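Local atomic coordinates of mannosephosphate isomerase, putative (Archaeoglobus fulgidus, PDB entry 1ZX5), a protein that probably interconverts D-mannose 6-phosphate and D-fructose 6-phosphate as a zinc-dependent type 1 mannose-6-phosphate isomerase. Residues V98-E112 against L192-K206. Residues are numbered along the deposited sequence; the frame is centred on the assembly and turned at random.
Sequences VHVHPSDKAAESLGE and LAYFFNENDWEKVKK. With ACY (acetic acid), chain H; EDO (1,2-ethanediol), chain D.
Y194 OH donates to E112 OE2 at 2.6 Å, on the anti side of the carboxylate and 27° out of its plane. K203 NZ makes a salt bridge to E112 OE2, with a weak hydrogen bond at 3.2 Å, and K203 CB covers one face of the phenol ring. P102 CD and L110 CD1 pack obliquely against the ring. An alanine in place of Y194 would probably leave a gap between P102, L110 and K203 and cost E112 its hydroxyl partner. L192 CD1 lies beside this site, between P102, A107 and E112.

On the other side of the strand pair, H99 and F195 form an offset stack, planes at 26°. H99 CB sits over the centre of the F195 ring, and H99 ND1 donates to the backbone O of Q97. H101 CG lies beside its backbone N (chi1 -59°), a turn that brings H101 ND1 to L192 O at 2.7 Å, tilted from the imidazole plane. On the V100 and Y194 side, V98 CG1 lies over the centre of one F196 face, a CH-pi contact, with W201 CZ3 over the opposite face, offset toward the rim.

Backbone bonds in both directions link V100 and Y194 in a short antiparallel ribbon, whose strands lead into helices 104-109 and 201-207. H99 NE2 and H101 NE2 bond weakly to a bound glycerol and both rings meet H176, consistent with the zinc-site pocket of a cupin-type phosphomannose isomerase.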
# COMPACT_ATOMS: atom_id res chain seq x y z
N VAL A 98 13.33 -1.51 -11.89
CA VAL A 98 12.03 -1.60 -12.55
C VAL A 98 11.45 -3.00 -12.36
O VAL A 98 12.15 -4.01 -12.49
CB VAL A 98 12.11 -1.23 -14.06
CG1 VAL A 98 10.76 -1.41 -14.73
CG2 VAL A 98 12.60 0.22 -14.24
N HIS A 99 10.17 -3.05 -12.01
CA HIS A 99 9.47 -4.31 -11.83
C HIS A 99 8.03 -4.15 -12.31
O HIS A 99 7.61 -3.06 -12.69
CB HIS A 99 9.56 -4.79 -10.37
CG HIS A 99 9.18 -3.75 -9.36
ND1 HIS A 99 9.98 -2.65 -9.08
CD2 HIS A 99 8.12 -3.66 -8.52
CE1 HIS A 99 9.40 -1.92 -8.15
NE2 HIS A 99 8.28 -2.51 -7.79
N VAL A 100 7.30 -5.26 -12.31
CA VAL A 100 5.98 -5.34 -12.88
C VAL A 100 5.21 -6.43 -12.13
O VAL A 100 5.79 -7.42 -11.69
CB VAL A 100 6.03 -5.62 -14.45
CG1 VAL A 100 6.76 -6.92 -14.78
CG2 VAL A 100 4.62 -5.61 -15.08
N HIS A 101 3.90 -6.23 -11.99
CA HIS A 101 3.03 -7.18 -11.32
C HIS A 101 2.14 -7.91 -12.32
O HIS A 101 1.70 -7.30 -13.31
CB HIS A 101 2.14 -6.46 -10.31
CG HIS A 101 2.89 -5.71 -9.26
ND1 HIS A 101 3.85 -6.30 -8.47
CD2 HIS A 101 2.82 -4.42 -8.86
CE1 HIS A 101 4.35 -5.40 -7.64
NE2 HIS A 101 3.73 -4.26 -7.85
N PRO A 102 1.85 -9.20 -12.07
CA PRO A 102 0.88 -9.93 -12.88
C PRO A 102 -0.57 -9.61 -12.48
O PRO A 102 -0.84 -9.23 -11.33
CB PRO A 102 1.20 -11.39 -12.54
CG PRO A 102 1.66 -11.34 -11.12
CD PRO A 102 2.41 -10.04 -10.98
N SER A 103 -1.50 -9.77 -13.42
CA SER A 103 -2.93 -9.81 -13.11
C SER A 103 -3.28 -11.14 -12.43
O SER A 103 -2.45 -12.05 -12.38
CB SER A 103 -3.74 -9.66 -14.39
OG SER A 103 -3.45 -10.72 -15.29
N ASP A 104 -4.50 -11.24 -11.91
CA ASP A 104 -5.03 -12.50 -11.40
C ASP A 104 -4.94 -13.61 -12.43
O ASP A 104 -4.56 -14.73 -12.12
CB ASP A 104 -6.51 -12.34 -10.99
CG ASP A 104 -6.67 -11.64 -9.65
OD1 ASP A 104 -5.66 -11.46 -8.92
OD2 ASP A 104 -7.81 -11.25 -9.34
N LYS A 105 -5.31 -13.27 -13.65
CA LYS A 105 -5.28 -14.19 -14.78
C LYS A 105 -3.85 -14.67 -15.09
O LYS A 105 -3.63 -15.87 -15.29
CB LYS A 105 -5.89 -13.47 -15.98
CG LYS A 105 -6.30 -14.34 -17.14
CD LYS A 105 -7.28 -13.56 -18.06
CE LYS A 105 -7.69 -14.36 -19.30
NZ LYS A 105 -6.52 -14.72 -20.17
N ALA A 106 -2.90 -13.73 -15.14
CA ALA A 106 -1.50 -14.05 -15.42
C ALA A 106 -0.88 -14.86 -14.29
O ALA A 106 -0.16 -15.81 -14.55
CB ALA A 106 -0.70 -12.78 -15.69
N ALA A 107 -1.15 -14.49 -13.04
CA ALA A 107 -0.62 -15.19 -11.88
C ALA A 107 -1.10 -16.66 -11.86
O ALA A 107 -0.32 -17.58 -11.59
CB ALA A 107 -1.00 -14.47 -10.58
N GLU A 108 -2.38 -16.85 -12.19
CA GLU A 108 -3.00 -18.16 -12.28
C GLU A 108 -2.37 -19.01 -13.40
O GLU A 108 -2.10 -20.21 -13.22
CB GLU A 108 -4.51 -18.02 -12.47
CG GLU A 108 -5.23 -19.32 -12.80
CD GLU A 108 -6.73 -19.12 -12.99
OE1 GLU A 108 -7.27 -19.55 -14.03
OE2 GLU A 108 -7.37 -18.52 -12.09
N SER A 109 -2.16 -18.37 -14.54
CA SER A 109 -1.54 -18.98 -15.71
C SER A 109 -0.06 -19.36 -15.46
O SER A 109 0.44 -20.38 -15.96
CB SER A 109 -1.65 -17.99 -16.88
OG SER A 109 -0.93 -18.46 -17.98
N LEU A 110 0.63 -18.52 -14.69
CA LEU A 110 2.01 -18.79 -14.26
C LEU A 110 2.09 -19.82 -13.12
O LEU A 110 3.18 -20.27 -12.78
CB LEU A 110 2.69 -17.48 -13.81
CG LEU A 110 3.06 -16.49 -14.92
CD1 LEU A 110 3.55 -15.14 -14.36
CD2 LEU A 110 4.11 -17.10 -15.83
N GLY A 111 0.94 -20.18 -12.55
CA GLY A 111 0.85 -21.14 -11.44
C GLY A 111 1.36 -20.63 -10.09
O GLY A 111 1.81 -21.42 -9.25
N GLU A 112 1.27 -19.34 -9.86
CA GLU A 112 1.71 -18.78 -8.58
C GLU A 112 0.74 -19.18 -7.46
O GLU A 112 -0.45 -19.43 -7.72
CB GLU A 112 1.81 -17.25 -8.67
CG GLU A 112 2.87 -16.76 -9.67
CD GLU A 112 4.32 -16.86 -9.14
OE1 GLU A 112 4.57 -17.46 -8.06
OE2 GLU A 112 5.21 -16.32 -9.82
N LEU A 192 3.58 -10.65 -5.39
CA LEU A 192 4.18 -11.04 -6.67
C LEU A 192 4.71 -9.82 -7.40
O LEU A 192 3.98 -8.85 -7.63
CB LEU A 192 3.18 -11.77 -7.57
CG LEU A 192 2.76 -13.18 -7.16
CD1 LEU A 192 1.74 -13.71 -8.16
CD2 LEU A 192 3.96 -14.11 -7.04
N ALA A 193 6.00 -9.87 -7.73
CA ALA A 193 6.66 -8.80 -8.46
C ALA A 193 7.81 -9.39 -9.25
O ALA A 193 8.58 -10.20 -8.72
CB ALA A 193 7.16 -7.70 -7.48
N TYR A 194 7.91 -9.01 -10.51
CA TYR A 194 8.96 -9.51 -11.38
C TYR A 194 9.84 -8.38 -11.82
O TYR A 194 9.38 -7.40 -12.41
CB TYR A 194 8.35 -10.22 -12.58
CG TYR A 194 7.34 -11.28 -12.21
CD1 TYR A 194 7.67 -12.32 -11.31
CD2 TYR A 194 6.05 -11.25 -12.75
CE1 TYR A 194 6.73 -13.30 -10.97
CE2 TYR A 194 5.10 -12.22 -12.42
CZ TYR A 194 5.44 -13.24 -11.53
OH TYR A 194 4.50 -14.20 -11.23
N PHE A 195 11.13 -8.51 -11.52
CA PHE A 195 12.09 -7.44 -11.75
C PHE A 195 12.74 -7.57 -13.11
O PHE A 195 12.82 -8.67 -13.66
CB PHE A 195 13.11 -7.40 -10.60
CG PHE A 195 12.55 -6.81 -9.32
CD1 PHE A 195 12.78 -5.47 -8.99
CD2 PHE A 195 11.76 -7.59 -8.46
CE1 PHE A 195 12.24 -4.91 -7.81
CE2 PHE A 195 11.22 -7.04 -7.28
CZ PHE A 195 11.45 -5.70 -6.95
N PHE A 196 13.21 -6.45 -13.65
CA PHE A 196 13.92 -6.44 -14.93
C PHE A 196 15.34 -6.99 -14.80
O PHE A 196 16.32 -6.24 -14.80
CB PHE A 196 13.93 -5.01 -15.50
CG PHE A 196 12.67 -4.63 -16.24
CD1 PHE A 196 11.42 -5.12 -15.83
CD2 PHE A 196 12.74 -3.75 -17.32
CE1 PHE A 196 10.25 -4.75 -16.51
CE2 PHE A 196 11.57 -3.37 -18.00
CZ PHE A 196 10.33 -3.87 -17.59
N ASN A 197 15.45 -8.31 -14.66
CA ASN A 197 16.74 -8.97 -14.55
C ASN A 197 16.63 -10.36 -15.14
O ASN A 197 15.52 -10.82 -15.44
CB ASN A 197 17.26 -9.01 -13.08
CG ASN A 197 16.31 -9.73 -12.11
OD1 ASN A 197 15.71 -10.76 -12.43
ND2 ASN A 197 16.20 -9.21 -10.91
N GLU A 198 17.76 -11.02 -15.32
CA GLU A 198 17.79 -12.34 -15.94
C GLU A 198 16.92 -13.34 -15.15
O GLU A 198 16.21 -14.15 -15.73
CB GLU A 198 19.24 -12.83 -16.03
CG GLU A 198 19.42 -14.21 -16.64
CD GLU A 198 19.15 -15.35 -15.67
OE1 GLU A 198 19.27 -15.17 -14.43
OE2 GLU A 198 18.82 -16.46 -16.17
N ASN A 199 17.01 -13.28 -13.83
CA ASN A 199 16.31 -14.23 -12.97
C ASN A 199 14.80 -14.26 -13.21
O ASN A 199 14.19 -15.34 -13.21
CB ASN A 199 16.63 -13.91 -11.49
CG ASN A 199 16.07 -14.96 -10.53
OD1 ASN A 199 15.02 -14.75 -9.91
ND2 ASN A 199 16.77 -16.07 -10.39
N ASP A 200 14.21 -13.07 -13.41
CA ASP A 200 12.76 -12.92 -13.53
C ASP A 200 12.27 -12.70 -14.97
O ASP A 200 11.08 -12.54 -15.19
CB ASP A 200 12.29 -11.72 -12.71
CG ASP A 200 12.49 -11.88 -11.22
OD1 ASP A 200 12.89 -12.96 -10.74
OD2 ASP A 200 12.22 -10.89 -10.50
N TRP A 201 13.19 -12.66 -15.93
CA TRP A 201 12.85 -12.25 -17.30
C TRP A 201 11.75 -13.07 -17.97
O TRP A 201 10.92 -12.51 -18.68
CB TRP A 201 14.09 -12.18 -18.21
CG TRP A 201 13.79 -11.31 -19.40
CD1 TRP A 201 13.65 -11.71 -20.70
CD2 TRP A 201 13.53 -9.90 -19.38
NE1 TRP A 201 13.33 -10.63 -21.50
CE2 TRP A 201 13.25 -9.51 -20.72
CE3 TRP A 201 13.50 -8.92 -18.38
CZ2 TRP A 201 12.97 -8.18 -21.07
CZ3 TRP A 201 13.22 -7.60 -18.72
CH2 TRP A 201 12.96 -7.24 -20.06
N GLU A 202 11.75 -14.39 -17.77
CA GLU A 202 10.69 -15.24 -18.34
C GLU A 202 9.30 -14.83 -17.86
O GLU A 202 8.35 -14.92 -18.63
CB GLU A 202 10.93 -16.72 -18.07
CG GLU A 202 12.08 -17.32 -18.87
CD GLU A 202 11.84 -17.28 -20.39
OE1 GLU A 202 10.83 -17.88 -20.86
OE2 GLU A 202 12.66 -16.66 -21.11
N LYS A 203 9.19 -14.40 -16.60
CA LYS A 203 7.94 -13.94 -16.02
C LYS A 203 7.59 -12.54 -16.54
O LYS A 203 6.45 -12.29 -16.87
CB LYS A 203 7.99 -13.91 -14.48
CG LYS A 203 8.42 -15.20 -13.79
CD LYS A 203 7.46 -16.34 -13.99
CE LYS A 203 7.89 -17.59 -13.20
NZ LYS A 203 7.18 -17.67 -11.88
N VAL A 204 8.58 -11.65 -16.58
CA VAL A 204 8.43 -10.31 -17.14
C VAL A 204 7.82 -10.36 -18.55
O VAL A 204 6.86 -9.66 -18.84
CB VAL A 204 9.78 -9.52 -17.17
CG1 VAL A 204 9.64 -8.22 -17.95
CG2 VAL A 204 10.28 -9.25 -15.76
N LYS A 205 8.37 -11.21 -19.41
CA LYS A 205 7.91 -11.33 -20.80
C LYS A 205 6.43 -11.69 -20.91
O LYS A 205 5.73 -11.21 -21.79
CB LYS A 205 8.74 -12.36 -21.56
CG LYS A 205 10.16 -11.92 -21.87
CD LYS A 205 10.80 -12.84 -22.93
CE LYS A 205 11.03 -14.24 -22.39
NZ LYS A 205 11.86 -15.10 -23.31
N LYS A 206 5.96 -12.53 -20.00
CA LYS A 206 4.57 -12.97 -19.98
C LYS A 206 3.55 -11.94 -19.46
O LYS A 206 2.36 -12.06 -19.76
CB LYS A 206 4.48 -14.27 -19.20
CG LYS A 206 5.07 -15.43 -20.01
CD LYS A 206 5.09 -16.71 -19.21
CE LYS A 206 5.61 -17.88 -20.03
NZ LYS A 206 6.01 -18.98 -19.09
C ACY H . 13.58 -10.42 -7.60
O ACY H . 14.51 -10.24 -8.41
OXT ACY H . 12.48 -10.92 -7.91
CH3 ACY H . 13.79 -10.02 -6.16
C1 EDO D . -6.27 -7.52 -9.78
O1 EDO D . -5.82 -8.12 -8.56
C2 EDO D . -5.34 -7.96 -10.89
O2 EDO D . -6.10 -8.59 -11.93